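Local coordinates for protein elongation factor G (Thermus thermophilus, PDB 2DY1) that binds GTP with a magnesium ion and is probably a GTPase that acts as a translation elongation factor in protein synthesis, at residues L578-V590 with E624-A636. Residues are numbered along the deposited sequence; the frame is centred on the assembly and turned at random.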
loop_
_atom_site.group_PDB
_atom_site.type_symbol
_atom_site.label_atom_id
_atom_site.label_comp_id
_atom_site.label_asym_id
_atom_site.label_seq_id
_atom_site.Cartn_x
_atom_site.Cartn_y
_atom_site.Cartn_z
ATOM N N LEU A 578 8.671 -3.103 -19.303
ATOM C CA LEU A 578 8.695 -1.852 -18.557
ATOM C C LEU A 578 7.784 -0.801 -19.177
ATOM O O LEU A 578 7.947 -0.428 -20.341
ATOM C CB LEU A 578 10.138 -1.328 -18.483
ATOM C CG LEU A 578 10.575 -0.112 -17.643
ATOM C CD1 LEU A 578 11.009 1.008 -18.568
ATOM C CD2 LEU A 578 9.470 0.346 -16.709
ATOM N N LYS A 579 6.824 -0.328 -18.387
ATOM C CA LYS A 579 5.894 0.702 -18.833
ATOM C C LYS A 579 6.248 1.983 -18.093
ATOM O O LYS A 579 6.336 1.988 -16.868
ATOM C CB LYS A 579 4.455 0.300 -18.507
ATOM C CG LYS A 579 3.978 -0.947 -19.239
ATOM C CD LYS A 579 2.530 -1.277 -18.901
ATOM C CE LYS A 579 2.030 -2.468 -19.713
ATOM N NZ LYS A 579 0.606 -2.795 -19.412
ATOM N N VAL A 580 6.467 3.063 -18.834
ATOM C CA VAL A 580 6.814 4.333 -18.212
ATOM C C VAL A 580 5.888 5.458 -18.661
ATOM O O VAL A 580 5.712 5.692 -19.856
ATOM C CB VAL A 580 8.281 4.736 -18.530
ATOM C CG1 VAL A 580 8.605 6.082 -17.892
ATOM C CG2 VAL A 580 9.232 3.680 -18.010
ATOM N N LEU A 581 5.287 6.138 -17.690
ATOM C CA LEU A 581 4.395 7.258 -17.963
ATOM C C LEU A 581 5.223 8.499 -17.659
ATOM O O LEU A 581 5.721 8.658 -16.543
ATOM C CB LEU A 581 3.170 7.199 -17.042
ATOM C CG LEU A 581 1.966 8.100 -17.338
ATOM C CD1 LEU A 581 2.383 9.554 -17.300
ATOM C CD2 LEU A 581 1.376 7.751 -18.695
ATOM N N ALA A 582 5.383 9.377 -18.643
ATOM C CA ALA A 582 6.184 10.574 -18.429
ATOM C C ALA A 582 5.729 11.774 -19.247
ATOM O O ALA A 582 5.146 11.626 -20.323
ATOM C CB ALA A 582 7.649 10.274 -18.726
ATOM N N PRO A 583 5.996 12.986 -18.734
ATOM C CA PRO A 583 5.620 14.225 -19.419
ATOM C C PRO A 583 6.196 14.194 -20.824
ATOM O O PRO A 583 7.257 13.610 -21.051
ATOM C CB PRO A 583 6.267 15.302 -18.554
ATOM C CG PRO A 583 6.222 14.695 -17.183
ATOM C CD PRO A 583 6.667 13.280 -17.456
ATOM N N GLN A 584 5.505 14.818 -21.768
ATOM C CA GLN A 584 5.979 14.824 -23.142
ATOM C C GLN A 584 7.367 15.445 -23.293
ATOM O O GLN A 584 8.208 14.914 -24.021
ATOM C CB GLN A 584 4.964 15.533 -24.049
ATOM C CG GLN A 584 4.674 16.980 -23.702
ATOM C CD GLN A 584 5.118 17.930 -24.799
ATOM O OE1 GLN A 584 6.304 18.225 -24.937
ATOM N NE2 GLN A 584 4.165 18.400 -25.599
ATOM N N GLU A 585 7.619 16.554 -22.599
ATOM C CA GLU A 585 8.924 17.208 -22.688
ATOM C C GLU A 585 10.025 16.384 -22.011
ATOM O O GLU A 585 11.212 16.621 -22.242
ATOM C CB GLU A 585 8.868 18.625 -22.086
ATOM C CG GLU A 585 7.872 19.563 -22.789
ATOM C CD GLU A 585 8.253 21.043 -22.706
ATOM O OE1 GLU A 585 9.299 21.425 -23.280
ATOM O OE2 GLU A 585 7.505 21.824 -22.077
ATOM N N ARG A 586 9.628 15.411 -21.190
ATOM C CA ARG A 586 10.586 14.550 -20.491
ATOM C C ARG A 586 10.797 13.202 -21.176
ATOM O O ARG A 586 11.678 12.433 -20.788
ATOM C CB ARG A 586 10.144 14.304 -19.040
ATOM C CG ARG A 586 10.704 15.290 -18.008
ATOM C CD ARG A 586 11.773 16.200 -18.608
ATOM N NE ARG A 586 13.111 15.975 -18.064
ATOM C CZ ARG A 586 13.500 16.347 -16.849
ATOM N NH1 ARG A 586 14.740 16.102 -16.444
ATOM N NH2 ARG A 586 12.652 16.964 -16.036
ATOM N N VAL A 587 9.987 12.915 -22.190
ATOM C CA VAL A 587 10.085 11.654 -22.921
ATOM C C VAL A 587 11.480 11.399 -23.483
ATOM O O VAL A 587 11.988 10.279 -23.420
ATOM C CB VAL A 587 9.075 11.614 -24.083
ATOM C CG1 VAL A 587 9.352 10.421 -24.979
ATOM C CG2 VAL A 587 7.660 11.541 -23.531
ATOM N N GLY A 588 12.095 12.438 -24.040
ATOM C CA GLY A 588 13.427 12.293 -24.602
ATOM C C GLY A 588 14.467 11.779 -23.620
ATOM O O GLY A 588 15.305 10.943 -23.974
ATOM N N ASP A 589 14.423 12.281 -22.390
ATOM C CA ASP A 589 15.366 11.854 -21.363
ATOM C C ASP A 589 15.078 10.412 -20.961
ATOM O O ASP A 589 15.996 9.628 -20.727
ATOM C CB ASP A 589 15.266 12.761 -20.135
ATOM C CG ASP A 589 15.663 14.191 -20.438
ATOM O OD1 ASP A 589 16.793 14.399 -20.932
ATOM O OD2 ASP A 589 14.849 15.104 -20.181
ATOM N N VAL A 590 13.796 10.076 -20.879
ATOM C CA VAL A 590 13.378 8.726 -20.523
ATOM C C VAL A 590 13.919 7.744 -21.556
ATOM O O VAL A 590 14.610 6.783 -21.207
ATOM C CB VAL A 590 11.836 8.620 -20.464
ATOM C CG1 VAL A 590 11.408 7.157 -20.363
ATOM C CG2 VAL A 590 11.313 9.401 -19.266
ATOM N N GLU A 624 17.143 -0.520 -9.847
ATOM C CA GLU A 624 16.970 0.712 -9.090
ATOM C C GLU A 624 16.337 1.778 -9.953
ATOM O O GLU A 624 16.549 2.969 -9.731
ATOM C CB GLU A 624 18.300 1.223 -8.531
ATOM C CG GLU A 624 18.870 0.317 -7.470
ATOM C CD GLU A 624 19.847 1.015 -6.566
ATOM O OE1 GLU A 624 20.847 1.563 -7.072
ATOM O OE2 GLU A 624 19.615 1.011 -5.341
ATOM N N TYR A 625 15.543 1.357 -10.932
ATOM C CA TYR A 625 14.882 2.312 -11.799
ATOM C C TYR A 625 14.000 3.214 -10.925
ATOM O O TYR A 625 13.850 4.402 -11.203
ATOM C CB TYR A 625 14.038 1.580 -12.853
ATOM C CG TYR A 625 13.588 2.459 -14.002
ATOM C CD1 TYR A 625 12.234 2.627 -14.288
ATOM C CD2 TYR A 625 14.520 3.128 -14.803
ATOM C CE1 TYR A 625 11.813 3.447 -15.347
ATOM C CE2 TYR A 625 14.110 3.950 -15.859
ATOM C CZ TYR A 625 12.760 4.102 -16.122
ATOM O OH TYR A 625 12.353 4.913 -17.157
ATOM N N TYR A 626 13.447 2.654 -9.847
ATOM C CA TYR A 626 12.587 3.427 -8.956
ATOM C C TYR A 626 13.303 4.647 -8.372
ATOM O O TYR A 626 12.658 5.640 -8.051
ATOM C CB TYR A 626 12.022 2.544 -7.819
ATOM C CG TYR A 626 13.012 2.122 -6.751
ATOM C CD1 TYR A 626 13.912 1.077 -6.972
ATOM C CD2 TYR A 626 13.022 2.747 -5.498
ATOM C CE1 TYR A 626 14.785 0.663 -5.981
ATOM C CE2 TYR A 626 13.901 2.340 -4.496
ATOM C CZ TYR A 626 14.776 1.296 -4.743
ATOM O OH TYR A 626 15.620 0.880 -3.741
ATOM N N LYS A 627 14.627 4.583 -8.253
ATOM C CA LYS A 627 15.391 5.707 -7.703
ATOM C C LYS A 627 15.683 6.779 -8.745
ATOM O O LYS A 627 15.781 7.959 -8.417
ATOM C CB LYS A 627 16.724 5.231 -7.110
ATOM C CG LYS A 627 16.609 4.437 -5.816
ATOM C CD LYS A 627 17.984 4.182 -5.201
ATOM C CE LYS A 627 17.867 3.411 -3.901
ATOM N NZ LYS A 627 19.208 3.056 -3.329
ATOM N N ALA A 628 15.801 6.366 -10.000
ATOM C CA ALA A 628 16.128 7.286 -11.083
ATOM C C ALA A 628 14.944 7.934 -11.786
ATOM O O ALA A 628 15.069 9.039 -12.323
ATOM C CB ALA A 628 17.001 6.564 -12.110
ATOM N N LEU A 629 13.797 7.267 -11.789
ATOM C CA LEU A 629 12.634 7.806 -12.489
ATOM C C LEU A 629 12.252 9.241 -12.137
ATOM O O LEU A 629 11.961 10.042 -13.025
ATOM C CB LEU A 629 11.419 6.903 -12.297
ATOM C CG LEU A 629 10.250 7.315 -13.198
ATOM C CD1 LEU A 629 10.672 7.235 -14.665
ATOM C CD2 LEU A 629 9.054 6.422 -12.935
ATOM N N PRO A 630 12.228 9.586 -10.839
ATOM C CA PRO A 630 11.867 10.958 -10.465
ATOM C C PRO A 630 12.708 12.013 -11.194
ATOM O O PRO A 630 12.165 12.914 -11.836
ATOM C CB PRO A 630 12.091 10.964 -8.956
ATOM C CG PRO A 630 11.687 9.550 -8.575
ATOM C CD PRO A 630 12.378 8.733 -9.644
ATOM N N GLY A 631 14.029 11.892 -11.099
ATOM C CA GLY A 631 14.912 12.842 -11.754
ATOM C C GLY A 631 14.720 12.925 -13.259
ATOM O O GLY A 631 14.911 13.982 -13.861
ATOM N N LEU A 632 14.335 11.809 -13.869
ATOM C CA LEU A 632 14.121 11.746 -15.312
ATOM C C LEU A 632 12.779 12.328 -15.741
ATOM O O LEU A 632 12.607 12.724 -16.897
ATOM C CB LEU A 632 14.212 10.293 -15.789
ATOM C CG LEU A 632 15.594 9.634 -15.775
ATOM C CD1 LEU A 632 15.450 8.125 -15.896
ATOM C CD2 LEU A 632 16.437 10.192 -16.916
ATOM N N THR A 633 11.826 12.381 -14.816
ATOM C CA THR A 633 10.502 12.895 -15.143
ATOM C C THR A 633 10.071 14.072 -14.279
ATOM O O THR A 633 8.879 14.360 -14.170
ATOM C CB THR A 633 9.443 11.798 -15.005
ATOM O OG1 THR A 633 9.366 11.386 -13.635
ATOM C CG2 THR A 633 9.808 10.606 -15.867
ATOM N N GLY A 634 11.036 14.750 -13.671
ATOM C CA GLY A 634 10.712 15.885 -12.825
ATOM C C GLY A 634 9.745 15.514 -11.716
ATOM O O GLY A 634 8.993 16.359 -11.229
ATOM N N GLY A 635 9.761 14.244 -11.320
ATOM C CA GLY A 635 8.883 13.781 -10.261
ATOM C C GLY A 635 7.461 13.488 -10.703
ATOM O O GLY A 635 6.606 13.172 -9.876
ATOM N N ALA A 636 7.204 13.580 -12.003
ATOM C CA ALA A 636 5.868 13.337 -12.541
ATOM C C ALA A 636 5.689 11.929 -13.105
ATOM O O ALA A 636 4.564 11.494 -13.359
ATOM C CB ALA A 636 5.555 14.363 -13.622
HETATM O O HOH W 1 14.334 5.857 -18.488
#
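Leu632, Tyr625 and Arg586 bury the most surface where the two helices of the C-terminal domain of elongation factor G meet on one side of its antiparallel sheet, in the beta-alpha-beta-beta-alpha-beta order of a ferredoxin-like fold. Helix 625-633 runs beside strand 578-583, their axes 9.2 Å apart and inclined by 25°. Arg586, bent at chi2 and chi3, lays its side chain along the backbone of Leu632 and Thr633: CG lies 3.4 Å from Leu632 O, and the same oxygen sits over one face of the guanidinium. Asp589 grips this group through a salt bridge, with Arg586 NE 2.9 Å from Asp589 OD2, which lies close to the guanidinium plane and is met on its anti side. An alanine in place of Arg586 would probably leave the Asp589 carboxylate without its mate and open a gap beside the Leu632 carbonyl. From Leu632 itself, CD2 reaches back to Asp589 O, 3.9 Å away, while Asp593 of helix 587-596 also touches the side chain. Deeper in, the methyl CG2 of Thr633 packs 3.6 Å from Ala582 CB and also meets Val590 CG2. Tyr625 closes the other end; with CG anti to the backbone N (chi1 -166°), its ring lies against the strand and takes Val580 CG2 at its edge, 3.7 Å from CE1. Beyond the ring, Tyr625 OH donates to a water 2.6 Å away, which in turn donates to Val590 O.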